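Local atomic coordinates of N-formylglutamate amidohydrolase (Ralstonia eutropha, PDB entry 2Q7S), a protein that binds a zinc ion and is probably an amidohydrolase acting on N-formylglutamate or a similar substrate. Residues A75-R79 against V80-P84. Numbering follows the deposited sequence. Where two conformers were deposited one is given.
Sequences ATFPR and VYIDP
Arg79 and Asp83 form a salt bridge four residues apart along a tight bend. Arg79 NE gives a fairly straight bond (162°) to Asp83 OD2 at 3.2 Å, and NH2 adds a weak one. The carboxylate oxygen lies in the guanidinium plane but is met from above its own plane, the two flat groups standing nearly perpendicular at 81°. Bends at chi2 and chi3 carry CB, CG and CD of the arginine past Val80 N. Within the turn, Pro78 O accepts two backbone bonds, from Tyr81 N at 2.9 Å and Ile82 N at 3.2 Å. The Phe77 ring meets Ile82 O at its edge (CE2 to O 3.4 Å), while Pro84 CG packs 3.6 Å from CE2 and Ala75 CB lies over one ring face, toward the rim. Farther out, Arg79 NH1 bonds Gly53 O and Asp83 OD1 is hydrogen-bonded to His32 NE2, a second-shell contact likely to orient this zinc ligand; the nearest atom of the arginine side chain is about 4 Å from the zinc ion. The buried loop leaves the end of strand 71-75, beside strand 26-30, and rests Ala75, Ile82 and Pro84 on helix 134-163.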
ATOM      1  N   ALA A  75       8.250   2.384  -0.616  1.00 15.41           N
ATOM      2  CA  ALA A  75       9.159   1.477  -1.351  1.00 16.66           C
ATOM      3  C   ALA A  75       9.757   2.090  -2.625  1.00 13.53           C
ATOM      4  O   ALA A  75       9.068   2.786  -3.373  1.00 15.01           O
ATOM      5  CB  ALA A  75       8.453   0.172  -1.714  1.00 13.53           C
ATOM      6  N   THR A  76      11.034   1.843  -2.885  1.00 14.85           N
ATOM      7  CA  THR A  76      11.658   2.350  -4.116  1.00 16.46           C
ATOM      8  C   THR A  76      11.747   1.221  -5.168  1.00 17.03           C
ATOM      9  O   THR A  76      11.864   1.470  -6.364  1.00 18.93           O
ATOM     10  CB  THR A  76      13.074   2.961  -3.881  1.00 17.63           C
ATOM     11  OG1 THR A  76      13.873   2.013  -3.213  1.00 17.36           O
ATOM     12  CG2 THR A  76      13.055   4.245  -3.031  1.00 12.80           C
ATOM     13  N   PHE A  77      11.668  -0.018  -4.701  1.00 19.16           N
ATOM     14  CA  PHE A  77      11.651  -1.175  -5.576  1.00 18.11           C
ATOM     15  C   PHE A  77      10.230  -1.435  -6.034  1.00 17.28           C
ATOM     16  O   PHE A  77       9.283  -1.057  -5.329  1.00 13.06           O
ATOM     17  CB  PHE A  77      12.199  -2.405  -4.883  1.00 15.97           C
ATOM     18  CG  PHE A  77      11.548  -2.708  -3.589  1.00 21.69           C
ATOM     19  CD1 PHE A  77      12.021  -2.094  -2.409  1.00 17.27           C
ATOM     20  CD2 PHE A  77      10.467  -3.585  -3.513  1.00 11.84           C
ATOM     21  CE1 PHE A  77      11.428  -2.284  -1.238  1.00 16.19           C
ATOM     22  CE2 PHE A  77       9.884  -3.809  -2.284  1.00 10.98           C
ATOM     23  CZ  PHE A  77      10.365  -3.189  -1.153  1.00 20.12           C
ATOM     24  N   PRO A  78      10.070  -2.146  -7.164  1.00 15.71           N
ATOM     25  CA  PRO A  78       8.731  -2.378  -7.660  1.00 15.08           C
ATOM     26  C   PRO A  78       8.053  -3.541  -6.954  1.00 14.33           C
ATOM     27  O   PRO A  78       8.691  -4.569  -6.646  1.00 11.84           O
ATOM     28  CB  PRO A  78       8.939  -2.651  -9.159  1.00 15.07           C
ATOM     29  CG  PRO A  78      10.467  -2.636  -9.385  1.00 19.11           C
ATOM     30  CD  PRO A  78      11.078  -2.781  -8.042  1.00 18.96           C
ATOM     31  N   ARG A  79       6.753  -3.390  -6.708  1.00 12.21           N
ATOM     32  CA  ARG A  79       5.987  -4.444  -6.071  1.00 13.45           C
ATOM     33  C   ARG A  79       5.904  -5.726  -6.889  1.00 15.39           C
ATOM     34  O   ARG A  79       5.659  -6.785  -6.294  1.00 14.09           O
ATOM     35  CB  ARG A  79       4.585  -3.962  -5.687  1.00 13.81           C
ATOM     36  CG  ARG A  79       3.668  -3.693  -6.806  1.00 14.65           C
ATOM     37  CD  ARG A  79       2.838  -4.887  -7.174  1.00 24.59           C
ATOM     38  NE  ARG A  79       1.785  -5.251  -6.241  1.00 22.62           N
ATOM     39  CZ  ARG A  79       0.506  -4.881  -6.296  1.00 30.39           C
ATOM     40  NH1 ARG A  79       0.064  -4.047  -7.219  1.00 40.76           N
ATOM     41  NH2 ARG A  79      -0.343  -5.352  -5.399  1.00 30.75           N
ATOM     42  N   VAL A  80       6.038  -5.604  -8.232  1.00 14.75           N
ATOM     43  CA  VAL A  80       6.090  -6.751  -9.138  0.50 16.61           C
ATOM     44  C   VAL A  80       7.411  -7.522  -9.020  1.00 16.19           C
ATOM     45  O   VAL A  80       7.529  -8.641  -9.534  1.00 17.86           O
ATOM     46  CB  VAL A  80       5.880  -6.332 -10.612  0.50 15.85           C
ATOM     47  CG1 VAL A  80       6.038  -7.532 -11.525  0.50 17.89           C
ATOM     48  CG2 VAL A  80       4.499  -5.686 -10.788  0.50 16.14           C
ATOM     49  N   TYR A  81       8.398  -6.919  -8.363  1.00 15.71           N
ATOM     50  CA  TYR A  81       9.670  -7.576  -8.030  1.00 16.01           C
ATOM     51  C   TYR A  81       9.577  -8.315  -6.704  1.00 17.25           C
ATOM     52  O   TYR A  81       9.874  -9.523  -6.604  1.00 14.45           O
ATOM     53  CB  TYR A  81      10.770  -6.547  -7.989  1.00 13.56           C
ATOM     54  CG  TYR A  81      12.165  -7.065  -7.721  1.00 18.43           C
ATOM     55  CD1 TYR A  81      12.883  -7.754  -8.707  1.00 15.62           C
ATOM     56  CD2 TYR A  81      12.791  -6.823  -6.503  1.00 18.81           C
ATOM     57  CE1 TYR A  81      14.185  -8.179  -8.484  1.00 17.82           C
ATOM     58  CE2 TYR A  81      14.084  -7.291  -6.259  1.00 21.40           C
ATOM     59  CZ  TYR A  81      14.785  -7.934  -7.255  1.00 16.18           C
ATOM     60  OH  TYR A  81      16.076  -8.363  -7.031  1.00 20.88           O
ATOM     61  N   ILE A  82       9.176  -7.587  -5.668  1.00 13.67           N
ATOM     62  CA  ILE A  82       8.690  -8.201  -4.465  1.00 13.16           C
ATOM     63  C   ILE A  82       7.696  -7.269  -3.825  1.00 11.91           C
ATOM     64  O   ILE A  82       7.871  -6.057  -3.849  1.00 11.38           O
ATOM     65  CB  ILE A  82       9.832  -8.613  -3.526  1.00 16.49           C
ATOM     66  CG1 ILE A  82       9.281  -9.409  -2.338  1.00 11.96           C
ATOM     67  CG2 ILE A  82      10.718  -7.423  -3.132  1.00 12.90           C
ATOM     68  CD1 ILE A  82      10.433 -10.135  -1.488  1.00  9.01           C
ATOM     69  N   ASP A  83       6.623  -7.837  -3.303  1.00 12.73           N
ATOM     70  CA  ASP A  83       5.473  -7.049  -2.851  1.00 14.61           C
ATOM     71  C   ASP A  83       5.488  -6.978  -1.331  1.00 15.00           C
ATOM     72  O   ASP A  83       5.118  -7.959  -0.697  1.00 14.32           O
ATOM     73  CB  ASP A  83       4.187  -7.713  -3.285  1.00 13.68           C
ATOM     74  CG  ASP A  83       2.979  -6.897  -2.982  1.00 15.93           C
ATOM     75  OD1 ASP A  83       3.045  -5.995  -2.115  1.00 16.04           O
ATOM     76  OD2 ASP A  83       1.949  -7.137  -3.650  1.00 14.67           O
ATOM     77  N   PRO A  84       5.847  -5.805  -0.758  1.00 15.25           N
ATOM     78  CA  PRO A  84       5.871  -5.727   0.699  1.00 18.29           C
ATOM     79  C   PRO A  84       4.539  -5.870   1.428  1.00 15.56           C
ATOM     80  O   PRO A  84       4.579  -6.012   2.640  1.00 17.31           O
ATOM     81  CB  PRO A  84       6.464  -4.341   0.988  1.00 18.84           C
ATOM     82  CG  PRO A  84       6.866  -3.777  -0.293  1.00 16.44           C
ATOM     83  CD  PRO A  84       6.217  -4.518  -1.370  1.00 13.31           C
TER